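Local atomic coordinates of 5-carboxymethyl-2-hydroxymuconate semialdehyde dehydrogenase (Thermus thermophilus, PDB entry 2D4E), a protein that probably oxidises 5-carboxymethyl-2-hydroxymuconate semialdehyde to the corresponding acid with NAD as cofactor, as a member of the aldehyde dehydrogenase family. Residues R304-S309 and Y435-Y440. Numbering follows the deposited sequence.
Sequences RCTASS and YGLAAY. With NAD (nicotinamide-adenine-dinucleotide), chain K.
The hydroxyl of Y440 reaches the turn 304-307 from strand 438-442 and gives its hydrogen to the carbonyl of T306, Y440 OH to T306 O 2.8 Å. It comes in off the line of the C=O, at a C=O...donor angle of 142°, and a little out of the carbonyl plane, by 20°. The carbonyl oxygen sits at the edge of the ring, near its plane, while S308 CB lies obliquely by Y440 CD1 at 4.0 Å; a small serine suits a place this close to the ring. CG of Y440 lies beside the backbone N, and from there the ring runs to the T306 carbonyl with its hydroxyl leading, crossing the T306 side chain at about a right angle, and Y440 OH comes 3.7 Å from T306 CB. N467 ND2 is a second hydrogen-bonding partner of this buried hydroxyl, and the Y462 ring meets Y440 with nearly parallel planes. A phenylalanine here would probably keep much of the ring packing but leave the T306 carbonyl without this donor, and the turn less firmly tied to the strand.

Three residues earlier, just before the strand, L437 points its CB toward 304-309, and its methyl CD2 does the touching. L437 CD2 lies 3.5 Å from C305 O. It also meets T306 CG2, the methyl that makes threonine apolar on this side, at 3.9 Å. The same L437 CD2 is 3.9 Å from C305 SG, and it lies equally near N7N of the NAD carboxamide, so leucine gives sulfur and cofactor a common hydrophobic neighbour. C305 SG itself lies 3.2 Å from NAD C4N, the nicotinamide carbon that accepts hydride; C305 is thus probably the nucleophilic cysteine of the aldehyde dehydrogenase family, on a turn tied to the sheet by a tyrosine.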
ATOM      1  N   ARG C 304       4.377 -33.749   5.570  1.00 25.43           N
ATOM      2  CA  ARG C 304       3.957 -32.374   5.339  1.00 22.75           C
ATOM      3  C   ARG C 304       4.972 -31.447   6.006  1.00 25.19           C
ATOM      4  O   ARG C 304       5.322 -31.631   7.174  1.00 19.96           O
ATOM      5  CB  ARG C 304       2.565 -32.159   5.932  1.00 25.87           C
ATOM      6  CG  ARG C 304       2.001 -30.769   5.714  1.00 38.91           C
ATOM      7  CD  ARG C 304       0.754 -30.800   4.855  1.00 45.15           C
ATOM      8  NE  ARG C 304      -0.404 -31.363   5.547  1.00 48.30           N
ATOM      9  CZ  ARG C 304      -1.567 -31.615   4.950  1.00 48.63           C
ATOM     10  NH1 ARG C 304      -1.715 -31.354   3.657  1.00 47.25           N
ATOM     11  NH2 ARG C 304      -2.577 -32.132   5.636  1.00 42.84           N
ATOM     12  N   CYS C 305       5.453 -30.457   5.263  1.00 23.01           N
ATOM     13  CA  CYS C 305       6.446 -29.529   5.790  1.00 19.16           C
ATOM     14  C   CYS C 305       5.969 -28.731   6.987  1.00 15.97           C
ATOM     15  O   CYS C 305       6.757 -28.410   7.873  1.00 21.48           O
ATOM     16  CB  CYS C 305       6.893 -28.556   4.699  1.00 23.52           C
ATOM     17  SG  CYS C 305       5.592 -27.451   4.070  1.00 28.82           S
ATOM     18  N   THR C 306       4.683 -28.401   7.002  1.00 17.75           N
ATOM     19  CA  THR C 306       4.091 -27.615   8.080  1.00 15.10           C
ATOM     20  C   THR C 306       3.538 -28.484   9.209  1.00 20.21           C
ATOM     21  O   THR C 306       2.810 -28.000  10.079  1.00 19.61           O
ATOM     22  CB  THR C 306       2.939 -26.760   7.545  1.00 21.26           C
ATOM     23  OG1 THR C 306       1.975 -27.619   6.919  1.00 20.89           O
ATOM     24  CG2 THR C 306       3.453 -25.743   6.519  1.00 16.12           C
ATOM     25  N   ALA C 307       3.880 -29.767   9.199  1.00 15.45           N
ATOM     26  CA  ALA C 307       3.398 -30.672  10.232  1.00 16.47           C
ATOM     27  C   ALA C 307       3.851 -30.232  11.627  1.00 21.10           C
ATOM     28  O   ALA C 307       4.979 -29.766  11.806  1.00 19.58           O
ATOM     29  CB  ALA C 307       3.886 -32.089   9.941  1.00 16.00           C
ATOM     30  N   SER C 308       2.964 -30.361  12.610  1.00 17.31           N
ATOM     31  CA  SER C 308       3.303 -30.005  13.988  1.00 19.05           C
ATOM     32  C   SER C 308       3.935 -31.244  14.629  1.00 18.81           C
ATOM     33  O   SER C 308       3.285 -31.975  15.379  1.00 24.03           O
ATOM     34  CB  SER C 308       2.042 -29.573  14.758  1.00 18.79           C
ATOM     35  OG  SER C 308       0.972 -30.481  14.556  1.00 23.64           O
ATOM     36  N   SER C 309       5.204 -31.473  14.308  1.00 15.11           N
ATOM     37  CA  SER C 309       5.949 -32.625  14.803  1.00 16.82           C
ATOM     38  C   SER C 309       6.342 -32.532  16.277  1.00 17.54           C
ATOM     39  O   SER C 309       6.790 -33.512  16.874  1.00 18.98           O
ATOM     40  CB  SER C 309       7.186 -32.842  13.930  1.00 18.94           C
ATOM     41  OG  SER C 309       7.863 -31.618  13.711  1.00 20.06           O
ATOM     42  N   TYR C 435      14.767 -24.337  13.054  1.00 18.80           N
ATOM     43  CA  TYR C 435      13.705 -24.092  12.085  1.00 19.13           C
ATOM     44  C   TYR C 435      12.765 -22.960  12.496  1.00 21.21           C
ATOM     45  O   TYR C 435      12.860 -22.418  13.604  1.00 18.48           O
ATOM     46  CB  TYR C 435      12.903 -25.376  11.849  1.00 20.11           C
ATOM     47  CG  TYR C 435      13.712 -26.490  11.213  1.00 20.41           C
ATOM     48  CD1 TYR C 435      14.055 -27.635  11.935  1.00 18.91           C
ATOM     49  CD2 TYR C 435      14.137 -26.397   9.886  1.00 24.41           C
ATOM     50  CE1 TYR C 435      14.799 -28.660  11.351  1.00 19.53           C
ATOM     51  CE2 TYR C 435      14.883 -27.417   9.292  1.00 21.99           C
ATOM     52  CZ  TYR C 435      15.209 -28.542  10.030  1.00 22.39           C
ATOM     53  OH  TYR C 435      15.956 -29.543   9.450  1.00 26.59           O
ATOM     54  N   GLY C 436      11.865 -22.601  11.586  1.00 17.25           N
ATOM     55  CA  GLY C 436      10.915 -21.543  11.863  1.00 17.73           C
ATOM     56  C   GLY C 436       9.911 -21.371  10.741  1.00 20.36           C
ATOM     57  O   GLY C 436       9.790 -20.287  10.171  1.00 24.39           O
ATOM     58  N   LEU C 437       9.192 -22.440  10.417  1.00 18.74           N
ATOM     59  CA  LEU C 437       8.190 -22.387   9.357  1.00 18.47           C
ATOM     60  C   LEU C 437       6.822 -21.995   9.932  1.00 20.04           C
ATOM     61  O   LEU C 437       6.353 -20.877   9.725  1.00 19.46           O
ATOM     62  CB  LEU C 437       8.107 -23.741   8.643  1.00 19.94           C
ATOM     63  CG  LEU C 437       7.200 -23.816   7.408  1.00 24.16           C
ATOM     64  CD1 LEU C 437       7.567 -22.710   6.416  1.00 19.88           C
ATOM     65  CD2 LEU C 437       7.341 -25.185   6.765  1.00 17.45           C
ATOM     66  N   ALA C 438       6.187 -22.907  10.660  1.00 17.27           N
ATOM     67  CA  ALA C 438       4.889 -22.614  11.257  1.00 19.16           C
ATOM     68  C   ALA C 438       4.859 -22.856  12.767  1.00 18.59           C
ATOM     69  O   ALA C 438       5.809 -23.371  13.351  1.00 21.22           O
ATOM     70  CB  ALA C 438       3.810 -23.448  10.584  1.00 17.80           C
ATOM     71  N   ALA C 439       3.752 -22.473  13.389  1.00 18.56           N
ATOM     72  CA  ALA C 439       3.552 -22.661  14.819  1.00 17.96           C
ATOM     73  C   ALA C 439       2.043 -22.646  15.031  1.00 18.76           C
ATOM     74  O   ALA C 439       1.325 -21.957  14.311  1.00 20.41           O
ATOM     75  CB  ALA C 439       4.218 -21.538  15.610  1.00 17.58           C
ATOM     76  N   TYR C 440       1.569 -23.421  16.002  1.00 20.05           N
ATOM     77  CA  TYR C 440       0.142 -23.506  16.305  1.00 16.80           C
ATOM     78  C   TYR C 440      -0.083 -23.273  17.798  1.00 19.94           C
ATOM     79  O   TYR C 440       0.538 -23.927  18.647  1.00 20.27           O
ATOM     80  CB  TYR C 440      -0.398 -24.879  15.899  1.00 15.12           C
ATOM     81  CG  TYR C 440      -0.083 -25.240  14.463  1.00 15.70           C
ATOM     82  CD1 TYR C 440       1.180 -25.712  14.104  1.00 15.04           C
ATOM     83  CD2 TYR C 440      -1.033 -25.065  13.453  1.00 17.95           C
ATOM     84  CE1 TYR C 440       1.493 -26.001  12.781  1.00 13.47           C
ATOM     85  CE2 TYR C 440      -0.733 -25.348  12.119  1.00 14.27           C
ATOM     86  CZ  TYR C 440       0.531 -25.814  11.790  1.00 19.25           C
ATOM     87  OH  TYR C 440       0.842 -26.088  10.476  1.00 16.80           O
TER
HETATM   88  PA  NAD K1701      15.235 -32.623  -1.471  1.00 28.04           P
HETATM   89  O1A NAD K1701      16.337 -33.572  -1.572  1.00 35.18           O
HETATM   90  O2A NAD K1701      15.691 -31.283  -1.064  1.00 32.03           O
HETATM   91  O5B NAD K1701      14.412 -32.424  -2.855  1.00 29.93           O
HETATM   92  C5B NAD K1701      13.944 -31.141  -3.389  1.00 24.02           C
HETATM   93  C4B NAD K1701      14.475 -31.000  -4.799  1.00 26.30           C
HETATM   94  O4B NAD K1701      15.893 -30.787  -4.627  1.00 25.28           O
HETATM   95  C3B NAD K1701      14.375 -32.285  -5.668  1.00 24.85           C
HETATM   96  O3B NAD K1701      13.703 -32.004  -6.914  1.00 20.81           O
HETATM   97  C2B NAD K1701      15.847 -32.699  -5.825  1.00 25.91           C
HETATM   98  O2B NAD K1701      16.118 -33.378  -7.072  1.00 22.44           O
HETATM   99  C1B NAD K1701      16.557 -31.368  -5.688  1.00 21.50           C
HETATM  100  N9A NAD K1701      17.951 -31.517  -5.313  1.00 23.48           N
HETATM  101  C8A NAD K1701      18.531 -32.392  -4.412  1.00 20.45           C
HETATM  102  N7A NAD K1701      19.874 -32.257  -4.311  1.00 22.94           N
HETATM  103  C5A NAD K1701      20.147 -31.226  -5.211  1.00 20.50           C
HETATM  104  C6A NAD K1701      21.386 -30.587  -5.593  1.00 26.71           C
HETATM  105  N6A NAD K1701      22.572 -30.933  -5.086  1.00 28.32           N
HETATM  106  N1A NAD K1701      21.292 -29.573  -6.536  1.00 22.55           N
HETATM  107  C2A NAD K1701      20.053 -29.219  -7.061  1.00 20.01           C
HETATM  108  N3A NAD K1701      18.872 -29.749  -6.774  1.00 23.38           N
HETATM  109  C4A NAD K1701      18.974 -30.752  -5.838  1.00 23.35           C
HETATM  110  O3  NAD K1701      14.224 -33.208  -0.496  1.00 38.43           O
HETATM  111  PN  NAD K1701      12.721 -33.716  -0.484  1.00 29.83           P
HETATM  112  O1N NAD K1701      12.770 -35.081   0.077  1.00 41.02           O
HETATM  113  O2N NAD K1701      12.154 -33.585  -1.837  1.00 31.72           O
HETATM  114  O5D NAD K1701      12.298 -32.693   0.600  1.00 42.63           O
HETATM  115  C5D NAD K1701      11.213 -32.775   1.491  1.00 23.70           C
HETATM  116  C4D NAD K1701      11.524 -31.504   2.217  1.00 23.47           C
HETATM  117  O4D NAD K1701      10.918 -30.354   1.586  1.00 21.05           O
HETATM  118  C3D NAD K1701      11.215 -31.471   3.707  1.00 23.42           C
HETATM  119  O3D NAD K1701      12.329 -31.011   4.498  1.00 29.39           O
HETATM  120  C2D NAD K1701      10.000 -30.545   3.734  1.00 19.11           C
HETATM  121  O2D NAD K1701       9.868 -29.913   5.024  1.00 20.88           O
HETATM  122  C1D NAD K1701      10.312 -29.603   2.594  1.00 22.68           C
HETATM  123  N1N NAD K1701       9.126 -28.902   2.075  1.00 23.91           N
HETATM  124  C2N NAD K1701       9.085 -27.566   2.447  1.00 20.92           C
HETATM  125  C3N NAD K1701       7.987 -26.841   2.009  1.00 23.47           C
HETATM  126  C7N NAD K1701       7.809 -25.373   2.366  1.00 20.13           C
HETATM  127  O7N NAD K1701       6.825 -24.790   1.946  1.00 25.59           O
HETATM  128  N7N NAD K1701       8.718 -24.750   3.137  1.00 21.78           N
HETATM  129  C4N NAD K1701       6.930 -27.461   1.197  1.00 25.85           C
HETATM  130  C5N NAD K1701       7.111 -28.841   0.892  1.00 20.86           C
HETATM  131  C6N NAD K1701       8.165 -29.618   1.289  1.00 19.12           C